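Local coordinates for multicopper oxidase type 1 (Nitrosomonas europaea, PDB 3G5W), which binds copper and, as a two-domain multicopper oxidase of the laccase type, probably couples oxidation of a substrate to reduction of dioxygen, at residues 12-17 and 29-34; 179-184 and 289-294; 187-192 and 211-216; 228-231 and 235-238. All blocks are in the same frame, centred on the assembly; numbering follows the deposited sequence.

Contact 1 of 4, residues 12-17 and 29-34; sequences TRIVLV and GQVPAP
Ile14 and Val31 meet through methyl groups, their side chains crossing at about a right angle. Ile14 CG2 lies 4.1 Å from Val31 CG2. The end of the isoleucine makes the second touch, with Ile14 CD1 4.1 Å from Val31 CB. Ile14 CG1 sits between its own backbone N and carbonyl carbon (chi1 67°). This leaves CG2 beside the N, and both branches reach the valine.

The second pair is Thr12 and Gly29. Here a branched side chain lies against bare backbone. Thr12 CG2 comes within 3.5 Å of Gly29 O, and Thr12 OG1 rests 3.5 Å from Gly29 CA. With CG2 anti to the backbone N (chi1 -58°), methyl and hydroxyl both face the glycine, the methyl at its O and the hydroxyl at its CA. The hydroxyl has its polar partner nearby in the chain, the carbonyl O of Glu10. Gly29, just after strand 20-27, has a positive phi. The peptide bond between Val31 and Pro32 is cis.

The loop also approaches the blue copper centre of this cupredoxin domain. The side chain of Val31 is about 7 Å from that of the copper ligand Met117 and about 12 Å from the metal.

Strand 2-15 pairs antiparallel with strand 20-27, and Thr12 and Ile14 share backbone hydrogen bonds with Thr24 and Phe22. Ala26 of that hairpin partner touches both Thr12 and Val31. Trp146, on strand 137-146, packs on Ile14, while the backbone of Gly29 is hydrogen-bonded to Gly315 near the chain end.

Contact 2 of 4, residues 179-184 and 289-294; sequences PIRVKK and KKFVPD
Pro179 and Phe291 bring the two backbones closest, with CA atoms 7.7 Å apart. Residues 180-182 form a short strand. Residues 289-293 are extended but form no regular strand, and the joining is done mostly by side chains.

Arg181 lies flat on Phe291. The guanidinium and ring planes are 9° apart and their centres 4.2 Å. The arginine chain is extended from CG to NE and runs past the phenylalanine in the opposite direction. As a result, Arg181 CD sits over the ring face as a CH-pi contact, 4.0 Å from the Phe291 centroid. Farther along, Arg181 NH1 covers the root of the ring, 3.5 Å from Phe291 CB.

Strand 180-182 is an outermost strand of a sheet in the second cupredoxin domain, paired in parallel with strand 269-274. Glu273 of that neighbour takes a salt bridge from Arg181 NE, which helps to fix the guanidinium. Residues 289-294 lie over the outer face of this border strand, while Ile180 points the other way, to strand 187-194.

Pro179 meets the ring from another direction. Its carbonyl O approaches the ring edge in plane, 3.4 Å from Phe291 CE2, while Pro179 CG lies 3.8 Å from Phe291 CD2. Behind it, the bent chain of Lys289 passes the proline and carries its NZ to the carbonyl O of Pro175. A water bridges the segments, accepting from Arg181 NH2 at 2.7 Å and donating to Lys289 O at 2.9 Å.

Contact 3 of 4, residues 187-192 and 211-216; sequences VIRLRL and IAFKDG
The Phe213 ring carries Arg189 NH1 over the centre of one face, 3.8 Å above its plane. The Arg189 guanidinium is nearly parallel to the ring, at 18°. Its centre lies 4.7 Å from that of the Phe213 ring and is displaced from it, giving an off-centre cation-pi stack. The opposite face of this guanidinium is covered by Arg191 NH2, 3.3 Å above the plane of Arg189. In turn, Arg189 NE lies 3.4 Å above the Arg191 plane, toward its rim. Phe213, Arg189 and Arg191 therefore form one layered pile.

Acids surround the two arginines and probably offset their charge. Arg189 NH1 forms a salt bridge with Asp237 and NH2 one with Glu132, while Arg191 NE forms one with Asp138. Arg189 reaches the ring because its chain is stretched from CG to NE, with CG anti to the backbone N (chi1 -179°).

Next along the chain, Lys214 NZ makes a salt bridge of 3.0 Å with Asp215 OD1. The ammonium comes from 42° above the carboxylate plane, and it also pairs with Glu234. That same carboxylate oxygen accepts the backbone N of Asp226 and of Thr227 from the second subunit, so the turn belongs to the subunit interface.

Strand 235-241 runs between strands 187-194 and 209-214, and the stack reaches over it on one face of the sheet. Ala212 and Phe213 both stand opposite Asp237. This is a classic beta bulge, set in a six-stranded sheet of the second cupredoxin domain.

Contact 4 of 4, residues 228-231 and 235-238; sequences VLIG and RYDV
Apolar contacts carry most of this pairing, with Tyr236 packed against both Val228 and Ile230. Ile230 CG1 meets the edge of the ring in plane, 3.6 Å from Tyr236 CD2. CG1 is anti to the backbone N (chi1 -177°), and Ile230 CD1 continues past the ring to lie 4.2 Å from Arg235 CA. Val228 CG1 comes at the ring obliquely, 4.1 Å from Tyr236 CG. The other valine methyl, Val228 CG2, packs 3.8 Å from Val238 CG2, and the two valines slide past each other in opposite directions.

A single water makes the polar link. It donates to Leu229 O at 2.8 Å and accepts the hydroxyl of Tyr236, from OH at 3.0 Å. The phenol is thereby tied to the backbone of the facing strand. Arg235 turns away, donating to Gly233 O and forming a salt bridge with Asp226 of the second subunit.

The backbones run nearly antiparallel, at 159°, with axes 8.2 Å apart. They share no hydrogen bonds, because they belong to two different sheets of the cupredoxin sandwich. The short connection between them, from one sheet to the other, is a beta-arch.

Strand 227-230 is an outermost strand of its sheet, beside strand 200-204. Strand 235-241 lies inside the other sheet, between strands 187-194 and 209-214. From the first of these Leu192 packs on Ile230 and Val238; from the second Ile211 touches Tyr236.

How the contacts relate
Contacts 1, 3 and 4 are buried, while contact 2 is only partly buried, on the outer face of a border strand. Contact 1 stands apart in the first cupredoxin domain and is the one nearest the blue copper. Contacts 3 and 4 are neighbours, with centres about 7 Å apart. They share a sheet, and Asp237 of one pairs with Arg189 of the other. Contact 2 joins this group because Ile180 and Val182 pack on Ile188. Contacts 1 and 4 are mainly apolar, contact 4 built round a tyrosine ring. Contacts 2 and 3 both stack an arginine on a phenylalanine, but contact 3 adds a second arginine and several acids. Both contacts 3 and 4 touch the second subunit.

Contact 1 of 4, residues 12-17 and 29-34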
loop_
_atom_site.group_PDB
_atom_site.type_symbol
_atom_site.label_atom_id
_atom_site.label_comp_id
_atom_site.label_asym_id
_atom_site.label_seq_id
_atom_site.Cartn_x
_atom_site.Cartn_y
_atom_site.Cartn_z
ATOM N N THR A 12 -23.922 10.544 18.713
ATOM C CA THR A 12 -23.209 9.976 19.854
ATOM C C THR A 12 -21.823 10.593 20.031
ATOM O O THR A 12 -21.084 10.759 19.065
ATOM C CB THR A 12 -23.070 8.441 19.675
ATOM O OG1 THR A 12 -24.373 7.854 19.546
ATOM C CG2 THR A 12 -22.355 7.801 20.853
ATOM N N ARG A 13 -21.480 10.929 21.271
ATOM C CA ARG A 13 -20.149 11.438 21.591
ATOM C C ARG A 13 -19.259 10.290 22.065
ATOM O O ARG A 13 -19.633 9.545 22.964
ATOM C CB ARG A 13 -20.233 12.532 22.660
ATOM C CG ARG A 13 -18.899 13.165 23.024
ATOM C CD ARG A 13 -19.069 14.508 23.752
ATOM N NE ARG A 13 -20.095 15.377 23.154
ATOM C CZ ARG A 13 -19.975 16.039 22.000
ATOM N NH1 ARG A 13 -18.876 15.937 21.264
ATOM N NH2 ARG A 13 -20.975 16.800 21.571
ATOM N N ILE A 14 -18.097 10.144 21.435
ATOM C CA ILE A 14 -17.075 9.191 21.890
ATOM C C ILE A 14 -15.779 9.941 22.188
ATOM O O ILE A 14 -15.609 11.084 21.764
ATOM C CB ILE A 14 -16.819 8.033 20.869
ATOM C CG1 ILE A 14 -16.171 8.546 19.571
ATOM C CG2 ILE A 14 -18.110 7.236 20.595
ATOM C CD1 ILE A 14 -15.621 7.429 18.657
ATOM N N VAL A 15 -14.887 9.300 22.935
ATOM C CA VAL A 15 -13.585 9.866 23.268
ATOM C C VAL A 15 -12.497 8.921 22.759
ATOM O O VAL A 15 -12.447 7.754 23.153
ATOM C CB VAL A 15 -13.431 10.086 24.800
ATOM C CG1 VAL A 15 -12.027 10.575 25.134
ATOM C CG2 VAL A 15 -14.485 11.074 25.317
ATOM N N LEU A 16 -11.641 9.420 21.873
ATOM C CA LEU A 16 -10.587 8.592 21.283
ATOM C C LEU A 16 -9.462 8.331 22.289
ATOM O O LEU A 16 -9.101 7.181 22.550
ATOM C CB LEU A 16 -10.040 9.239 20.004
ATOM C CG LEU A 16 -11.018 9.620 18.883
ATOM C CD1 LEU A 16 -10.248 10.129 17.666
ATOM C CD2 LEU A 16 -11.933 8.452 18.489
ATOM N N VAL A 17 -8.921 9.415 22.837
ATOM C CA VAL A 17 -7.876 9.391 23.862
ATOM C C VAL A 17 -7.959 10.694 24.621
ATOM O O VAL A 17 -8.398 11.698 24.066
ATOM C CB VAL A 17 -6.431 9.410 23.305
ATOM C CG1 VAL A 17 -5.608 8.236 23.817
ATOM C CG2 VAL A 17 -6.380 9.634 21.798
ATOM N N GLY A 29 -25.725 3.490 19.330
ATOM C CA GLY A 29 -24.982 4.416 20.182
ATOM C C GLY A 29 -23.592 3.965 20.617
ATOM O O GLY A 29 -23.082 4.443 21.629
ATOM N N GLN A 30 -22.977 3.061 19.849
ATOM C CA GLN A 30 -21.635 2.564 20.153
ATOM C C GLN A 30 -20.716 2.566 18.935
ATOM O O GLN A 30 -21.182 2.425 17.802
ATOM C CB GLN A 30 -21.684 1.155 20.764
ATOM C CG GLN A 30 -22.191 0.068 19.839
ATOM C CD GLN A 30 -22.003 -1.309 20.431
ATOM O OE1 GLN A 30 -20.998 -1.978 20.176
ATOM N NE2 GLN A 30 -22.952 -1.729 21.246
ATOM N N VAL A 31 -19.414 2.732 19.186
ATOM C CA VAL A 31 -18.377 2.699 18.133
ATOM C C VAL A 31 -17.170 1.898 18.658
ATOM O O VAL A 31 -16.594 2.265 19.680
ATOM C CB VAL A 31 -17.923 4.120 17.696
ATOM C CG1 VAL A 31 -16.956 4.037 16.502
ATOM C CG2 VAL A 31 -19.114 4.999 17.318
ATOM N N PRO A 32 -16.803 0.787 17.989
ATOM C CA PRO A 32 -17.436 0.148 16.827
ATOM C C PRO A 32 -18.877 -0.263 17.102
ATOM O O PRO A 32 -19.280 -0.388 18.264
ATOM C CB PRO A 32 -16.580 -1.106 16.591
ATOM C CG PRO A 32 -15.772 -1.291 17.820
ATOM C CD PRO A 32 -15.582 0.070 18.404
ATOM N N ALA A 33 -19.634 -0.462 16.032
ATOM C CA ALA A 33 -21.015 -0.902 16.106
ATOM C C ALA A 33 -21.092 -2.318 16.693
ATOM O O ALA A 33 -20.062 -2.984 16.839
ATOM C CB ALA A 33 -21.639 -0.860 14.727
ATOM N N PRO A 34 -22.309 -2.770 17.059
ATOM C CA PRO A 34 -22.504 -4.116 17.613
ATOM C C PRO A 34 -21.915 -5.254 16.771
ATOM O O PRO A 34 -22.005 -5.243 15.539
ATOM C CB PRO A 34 -24.031 -4.233 17.699
ATOM C CG PRO A 34 -24.476 -2.802 17.921
ATOM C CD PRO A 34 -23.577 -2.014 17.012
#

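Contact 2 of 4, residues 179-184 and 289-294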
loop_
_atom_site.group_PDB
_atom_site.type_symbol
_atom_site.label_atom_id
_atom_site.label_comp_id
_atom_site.label_asym_id
_atom_site.label_seq_id
_atom_site.Cartn_x
_atom_site.Cartn_y
_atom_site.Cartn_z
ATOM N N PRO A 179 -4.412 -4.302 26.550
ATOM C CA PRO A 179 -3.463 -5.368 26.233
ATOM C C PRO A 179 -4.196 -6.636 25.806
ATOM O O PRO A 179 -5.327 -6.881 26.240
ATOM C CB PRO A 179 -2.733 -5.594 27.556
ATOM C CG PRO A 179 -3.718 -5.143 28.622
ATOM C CD PRO A 179 -4.423 -3.972 27.994
ATOM N N ILE A 180 -3.566 -7.409 24.933
ATOM C CA ILE A 180 -4.054 -8.731 24.559
ATOM C C ILE A 180 -3.390 -9.696 25.526
ATOM O O ILE A 180 -2.176 -9.807 25.536
ATOM C CB ILE A 180 -3.710 -9.028 23.080
ATOM C CG1 ILE A 180 -4.562 -8.121 22.175
ATOM C CG2 ILE A 180 -3.896 -10.532 22.735
ATOM C CD1 ILE A 180 -4.088 -8.017 20.722
ATOM N N ARG A 181 -4.183 -10.348 26.378
ATOM C CA ARG A 181 -3.620 -11.169 27.455
ATOM C C ARG A 181 -3.690 -12.646 27.122
ATOM O O ARG A 181 -4.761 -13.170 26.812
ATOM C CB ARG A 181 -4.305 -10.883 28.799
ATOM C CG ARG A 181 -4.023 -9.496 29.327
ATOM C CD ARG A 181 -4.661 -9.244 30.672
ATOM N NE ARG A 181 -4.092 -8.047 31.293
ATOM C CZ ARG A 181 -4.470 -7.550 32.466
ATOM N NH1 ARG A 181 -5.437 -8.141 33.161
ATOM N NH2 ARG A 181 -3.883 -6.458 32.942
ATOM N N VAL A 182 -2.539 -13.308 27.192
ATOM C CA VAL A 182 -2.406 -14.700 26.758
ATOM C C VAL A 182 -1.573 -15.517 27.739
ATOM O O VAL A 182 -1.000 -14.974 28.687
ATOM C CB VAL A 182 -1.731 -14.805 25.360
ATOM C CG1 VAL A 182 -2.595 -14.152 24.275
ATOM C CG2 VAL A 182 -0.324 -14.199 25.386
ATOM N N LYS A 183 -1.512 -16.826 27.498
ATOM C CA LYS A 183 -0.543 -17.688 28.170
ATOM C C LYS A 183 0.141 -18.576 27.140
ATOM O O LYS A 183 -0.351 -18.735 26.026
ATOM C CB LYS A 183 -1.205 -18.529 29.267
ATOM C CG LYS A 183 -2.064 -19.677 28.770
ATOM C CD LYS A 183 -2.896 -20.266 29.903
ATOM C CE LYS A 183 -3.761 -21.417 29.402
ATOM N NZ LYS A 183 -4.803 -20.985 28.405
ATOM N N LYS A 184 1.274 -19.160 27.517
ATOM C CA LYS A 184 2.015 -20.037 26.618
ATOM C C LYS A 184 1.133 -21.195 26.151
ATOM O O LYS A 184 0.400 -21.790 26.948
ATOM C CB LYS A 184 3.283 -20.551 27.305
ATOM C CG LYS A 184 4.335 -21.083 26.356
ATOM C CD LYS A 184 5.585 -21.483 27.124
ATOM C CE LYS A 184 6.432 -22.482 26.347
ATOM N NZ LYS A 184 6.826 -21.964 25.011
ATOM N N LYS A 289 -2.406 -0.657 34.786
ATOM C CA LYS A 289 -3.549 -0.475 33.897
ATOM C C LYS A 289 -4.790 -1.211 34.400
ATOM O O LYS A 289 -4.717 -2.375 34.801
ATOM C CB LYS A 289 -3.193 -0.947 32.484
ATOM C CG LYS A 289 -3.810 -0.115 31.361
ATOM C CD LYS A 289 -4.925 -0.842 30.668
ATOM C CE LYS A 289 -5.064 -0.383 29.219
ATOM N NZ LYS A 289 -5.516 1.029 29.052
ATOM N N LYS A 290 -5.920 -0.506 34.373
ATOM C CA LYS A 290 -7.233 -1.083 34.644
ATOM C C LYS A 290 -7.679 -1.849 33.400
ATOM O O LYS A 290 -8.035 -1.237 32.394
ATOM C CB LYS A 290 -8.247 0.034 34.928
ATOM C CG LYS A 290 -8.206 0.640 36.332
ATOM C CD LYS A 290 -9.014 -0.213 37.325
ATOM C CE LYS A 290 -10.497 -0.316 36.946
ATOM N NZ LYS A 290 -11.004 -1.706 37.176
ATOM N N PHE A 291 -7.652 -3.179 33.465
ATOM C CA PHE A 291 -7.998 -4.005 32.310
ATOM C C PHE A 291 -9.488 -3.954 31.982
ATOM O O PHE A 291 -10.341 -4.057 32.876
ATOM C CB PHE A 291 -7.553 -5.453 32.515
ATOM C CG PHE A 291 -7.797 -6.335 31.320
ATOM C CD1 PHE A 291 -8.755 -7.341 31.367
ATOM C CD2 PHE A 291 -7.073 -6.150 30.138
ATOM C CE1 PHE A 291 -8.988 -8.160 30.267
ATOM C CE2 PHE A 291 -7.295 -6.965 29.033
ATOM C CZ PHE A 291 -8.255 -7.970 29.097
ATOM N N VAL A 292 -9.797 -3.781 30.698
ATOM C CA VAL A 292 -11.182 -3.832 30.238
ATOM C C VAL A 292 -11.389 -5.053 29.328
ATOM O O VAL A 292 -10.869 -5.079 28.203
ATOM C CB VAL A 292 -11.607 -2.524 29.520
ATOM C CG1 VAL A 292 -13.049 -2.618 29.032
ATOM C CG2 VAL A 292 -11.432 -1.310 30.442
ATOM N N PRO A 293 -12.117 -6.082 29.817
ATOM C CA PRO A 293 -12.430 -7.231 28.957
ATOM C C PRO A 293 -13.381 -6.859 27.818
ATOM O O PRO A 293 -14.146 -5.894 27.939
ATOM C CB PRO A 293 -13.119 -8.216 29.913
ATOM C CG PRO A 293 -12.715 -7.771 31.286
ATOM C CD PRO A 293 -12.647 -6.276 31.181
ATOM N N ASP A 294 -13.295 -7.613 26.721
ATOM C CA ASP A 294 -14.152 -7.464 25.535
ATOM C C ASP A 294 -13.875 -6.230 24.651
ATOM O O ASP A 294 -14.709 -5.876 23.809
ATOM C CB ASP A 294 -15.640 -7.523 25.922
ATOM C CG ASP A 294 -16.488 -8.263 24.895
ATOM O OD1 ASP A 294 -15.933 -9.057 24.108
ATOM O OD2 ASP A 294 -17.720 -8.062 24.892
HETATM O O HOH W 1 -4.245 -5.186 35.289
#

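Contact 3 of 4, residues 187-192 and 211-216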
loop_
_atom_site.group_PDB
_atom_site.type_symbol
_atom_site.label_atom_id
_atom_site.label_comp_id
_atom_site.label_asym_id
_atom_site.label_seq_id
_atom_site.Cartn_x
_atom_site.Cartn_y
_atom_site.Cartn_z
ATOM N N VAL A 187 -3.197 -19.896 20.931
ATOM C CA VAL A 187 -3.087 -19.573 19.516
ATOM C C VAL A 187 -4.134 -18.507 19.273
ATOM O O VAL A 187 -5.327 -18.751 19.462
ATOM C CB VAL A 187 -3.365 -20.800 18.620
ATOM C CG1 VAL A 187 -3.430 -20.392 17.135
ATOM C CG2 VAL A 187 -2.308 -21.878 18.845
ATOM N N ILE A 188 -3.695 -17.313 18.895
ATOM C CA ILE A 188 -4.649 -16.218 18.707
ATOM C C ILE A 188 -4.876 -15.893 17.235
ATOM O O ILE A 188 -3.990 -16.056 16.395
ATOM C CB ILE A 188 -4.307 -14.942 19.542
ATOM C CG1 ILE A 188 -3.059 -14.227 19.006
ATOM C CG2 ILE A 188 -4.167 -15.294 21.037
ATOM C CD1 ILE A 188 -2.661 -12.976 19.798
ATOM N N ARG A 189 -6.091 -15.453 16.947
ATOM C CA ARG A 189 -6.480 -15.024 15.624
ATOM C C ARG A 189 -6.801 -13.543 15.732
ATOM O O ARG A 189 -7.725 -13.164 16.445
ATOM C CB ARG A 189 -7.704 -15.817 15.188
ATOM C CG ARG A 189 -8.230 -15.507 13.798
ATOM C CD ARG A 189 -9.403 -16.437 13.485
ATOM N NE ARG A 189 -9.918 -16.227 12.136
ATOM C CZ ARG A 189 -10.608 -17.131 11.440
ATOM N NH1 ARG A 189 -11.027 -16.844 10.214
ATOM N NH2 ARG A 189 -10.869 -18.327 11.961
ATOM N N LEU A 190 -6.005 -12.710 15.066
ATOM C CA LEU A 190 -6.286 -11.285 14.976
ATOM C C LEU A 190 -7.000 -10.980 13.667
ATOM O O LEU A 190 -6.440 -11.151 12.577
ATOM C CB LEU A 190 -5.005 -10.453 15.078
ATOM C CG LEU A 190 -4.001 -10.740 16.199
ATOM C CD1 LEU A 190 -2.772 -9.842 16.024
ATOM C CD2 LEU A 190 -4.621 -10.563 17.580
ATOM N N ARG A 191 -8.241 -10.528 13.778
ATOM C CA ARG A 191 -9.028 -10.181 12.602
ATOM C C ARG A 191 -8.869 -8.678 12.351
ATOM O O ARG A 191 -9.505 -7.855 13.016
ATOM C CB ARG A 191 -10.491 -10.588 12.805
ATOM C CG ARG A 191 -10.688 -12.086 13.118
ATOM C CD ARG A 191 -12.161 -12.411 13.359
ATOM N NE ARG A 191 -12.398 -13.830 13.655
ATOM C CZ ARG A 191 -12.984 -14.691 12.827
ATOM N NH1 ARG A 191 -13.391 -14.309 11.619
ATOM N NH2 ARG A 191 -13.170 -15.952 13.214
ATOM N N LEU A 192 -7.979 -8.330 11.421
ATOM C CA LEU A 192 -7.662 -6.933 11.138
ATOM C C LEU A 192 -8.608 -6.415 10.070
ATOM O O LEU A 192 -8.756 -7.032 9.019
ATOM C CB LEU A 192 -6.206 -6.786 10.655
ATOM C CG LEU A 192 -5.074 -7.420 11.480
ATOM C CD1 LEU A 192 -3.725 -7.168 10.808
ATOM C CD2 LEU A 192 -5.074 -6.915 12.922
ATOM N N ILE A 211 -0.256 -14.940 7.994
ATOM C CA ILE A 211 -1.345 -14.265 7.284
ATOM C C ILE A 211 -2.151 -15.357 6.592
ATOM O O ILE A 211 -1.732 -15.885 5.560
ATOM C CB ILE A 211 -0.801 -13.217 6.277
ATOM C CG1 ILE A 211 0.130 -12.231 7.000
ATOM C CG2 ILE A 211 -1.958 -12.482 5.587
ATOM C CD1 ILE A 211 1.047 -11.428 6.108
ATOM N N ALA A 212 -3.294 -15.706 7.179
ATOM C CA ALA A 212 -4.019 -16.924 6.792
ATOM C C ALA A 212 -5.294 -16.715 5.965
ATOM O O ALA A 212 -5.730 -17.631 5.253
ATOM C CB ALA A 212 -4.324 -17.765 8.029
ATOM N N PHE A 213 -5.903 -15.536 6.088
ATOM C CA PHE A 213 -7.122 -15.203 5.341
ATOM C C PHE A 213 -7.049 -13.774 4.814
ATOM O O PHE A 213 -6.529 -12.885 5.495
ATOM C CB PHE A 213 -8.378 -15.339 6.224
ATOM C CG PHE A 213 -8.650 -16.741 6.717
ATOM C CD1 PHE A 213 -9.638 -17.518 6.129
ATOM C CD2 PHE A 213 -7.938 -17.268 7.800
ATOM C CE1 PHE A 213 -9.902 -18.807 6.582
ATOM C CE2 PHE A 213 -8.196 -18.556 8.262
ATOM C CZ PHE A 213 -9.177 -19.326 7.650
ATOM N N LYS A 214 -7.558 -13.570 3.598
ATOM C CA LYS A 214 -7.758 -12.230 3.041
ATOM C C LYS A 214 -9.210 -12.093 2.642
ATOM O O LYS A 214 -9.754 -12.975 1.978
ATOM C CB LYS A 214 -6.864 -11.958 1.820
ATOM C CG LYS A 214 -7.228 -10.640 1.092
ATOM C CD LYS A 214 -6.392 -10.367 -0.151
ATOM C CE LYS A 214 -7.035 -9.258 -1.021
ATOM N NZ LYS A 214 -7.541 -8.081 -0.227
ATOM N N ASP A 215 -9.831 -10.986 3.054
ATOM C CA ASP A 215 -11.239 -10.683 2.751
ATOM C C ASP A 215 -12.166 -11.868 3.039
ATOM O O ASP A 215 -13.122 -12.113 2.307
ATOM C CB ASP A 215 -11.402 -10.225 1.292
ATOM C CG ASP A 215 -10.554 -9.002 0.946
ATOM O OD1 ASP A 215 -10.477 -8.670 -0.257
ATOM O OD2 ASP A 215 -9.962 -8.376 1.858
ATOM N N GLY A 216 -11.860 -12.609 4.099
ATOM C CA GLY A 216 -12.682 -13.739 4.503
ATOM C C GLY A 216 -12.220 -15.071 3.940
ATOM O O GLY A 216 -12.483 -16.109 4.542
#

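Contact 4 of 4, residues 228-231 and 235-238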
loop_
_atom_site.group_PDB
_atom_site.type_symbol
_atom_site.label_atom_id
_atom_site.label_comp_id
_atom_site.label_asym_id
_atom_site.label_seq_id
_atom_site.Cartn_x
_atom_site.Cartn_y
_atom_site.Cartn_z
ATOM N N VAL A 228 2.113 -6.798 8.402
ATOM C CA VAL A 228 0.988 -6.997 7.498
ATOM C C VAL A 228 0.527 -5.653 6.942
ATOM O O VAL A 228 -0.024 -4.828 7.675
ATOM C CB VAL A 228 -0.211 -7.677 8.223
ATOM C CG1 VAL A 228 -1.352 -7.947 7.238
ATOM C CG2 VAL A 228 0.233 -8.980 8.937
ATOM N N LEU A 229 0.740 -5.443 5.645
ATOM C CA LEU A 229 0.280 -4.223 4.989
ATOM C C LEU A 229 -1.194 -4.384 4.623
ATOM O O LEU A 229 -1.555 -5.269 3.828
ATOM C CB LEU A 229 1.137 -3.922 3.750
ATOM C CG LEU A 229 1.127 -2.481 3.227
ATOM C CD1 LEU A 229 1.796 -1.544 4.225
ATOM C CD2 LEU A 229 1.829 -2.402 1.858
ATOM N N ILE A 230 -2.046 -3.554 5.229
ATOM C CA ILE A 230 -3.499 -3.661 5.060
ATOM C C ILE A 230 -4.123 -2.325 4.619
ATOM O O ILE A 230 -3.916 -1.287 5.249
ATOM C CB ILE A 230 -4.204 -4.270 6.322
ATOM C CG1 ILE A 230 -5.712 -4.433 6.081
ATOM C CG2 ILE A 230 -3.903 -3.463 7.592
ATOM C CD1 ILE A 230 -6.465 -5.114 7.202
ATOM N N GLY A 231 -4.859 -2.368 3.513
ATOM C CA GLY A 231 -5.430 -1.169 2.902
ATOM C C GLY A 231 -6.913 -1.037 3.175
ATOM O O GLY A 231 -7.543 -1.990 3.625
ATOM N N ARG A 235 -9.591 -7.059 4.695
ATOM C CA ARG A 235 -9.465 -7.712 5.985
ATOM C C ARG A 235 -8.402 -8.782 5.873
ATOM O O ARG A 235 -8.321 -9.477 4.857
ATOM C CB ARG A 235 -10.781 -8.355 6.433
ATOM C CG ARG A 235 -11.879 -7.368 6.843
ATOM C CD ARG A 235 -12.670 -6.886 5.641
ATOM N NE ARG A 235 -13.461 -7.960 5.052
ATOM C CZ ARG A 235 -13.720 -8.086 3.757
ATOM N NH1 ARG A 235 -13.238 -7.204 2.884
ATOM N NH2 ARG A 235 -14.450 -9.112 3.331
ATOM N N TYR A 236 -7.593 -8.900 6.922
ATOM C CA TYR A 236 -6.639 -9.987 7.054
ATOM C C TYR A 236 -6.805 -10.662 8.405
ATOM O O TYR A 236 -6.859 -9.985 9.432
ATOM C CB TYR A 236 -5.209 -9.466 6.899
ATOM C CG TYR A 236 -4.859 -9.121 5.469
ATOM C CD1 TYR A 236 -4.464 -10.113 4.574
ATOM C CD2 TYR A 236 -4.935 -7.809 5.005
ATOM C CE1 TYR A 236 -4.146 -9.811 3.252
ATOM C CE2 TYR A 236 -4.616 -7.492 3.680
ATOM C CZ TYR A 236 -4.219 -8.499 2.813
ATOM O OH TYR A 236 -3.905 -8.207 1.499
ATOM N N ASP A 237 -6.901 -11.993 8.398
ATOM C CA ASP A 237 -6.835 -12.769 9.635
ATOM C C ASP A 237 -5.412 -13.260 9.833
ATOM O O ASP A 237 -4.863 -13.983 8.991
ATOM C CB ASP A 237 -7.809 -13.957 9.622
ATOM C CG ASP A 237 -9.274 -13.525 9.561
ATOM O OD1 ASP A 237 -10.125 -14.234 10.130
ATOM O OD2 ASP A 237 -9.588 -12.491 8.929
ATOM N N VAL A 238 -4.824 -12.861 10.951
ATOM C CA VAL A 238 -3.454 -13.222 11.277
ATOM C C VAL A 238 -3.477 -14.172 12.461
ATOM O O VAL A 238 -4.024 -13.841 13.519
ATOM C CB VAL A 238 -2.600 -11.978 11.608
ATOM C CG1 VAL A 238 -1.150 -12.374 11.888
ATOM C CG2 VAL A 238 -2.657 -10.968 10.461
HETATM O O HOH W 2 -2.782 -5.431 1.335
#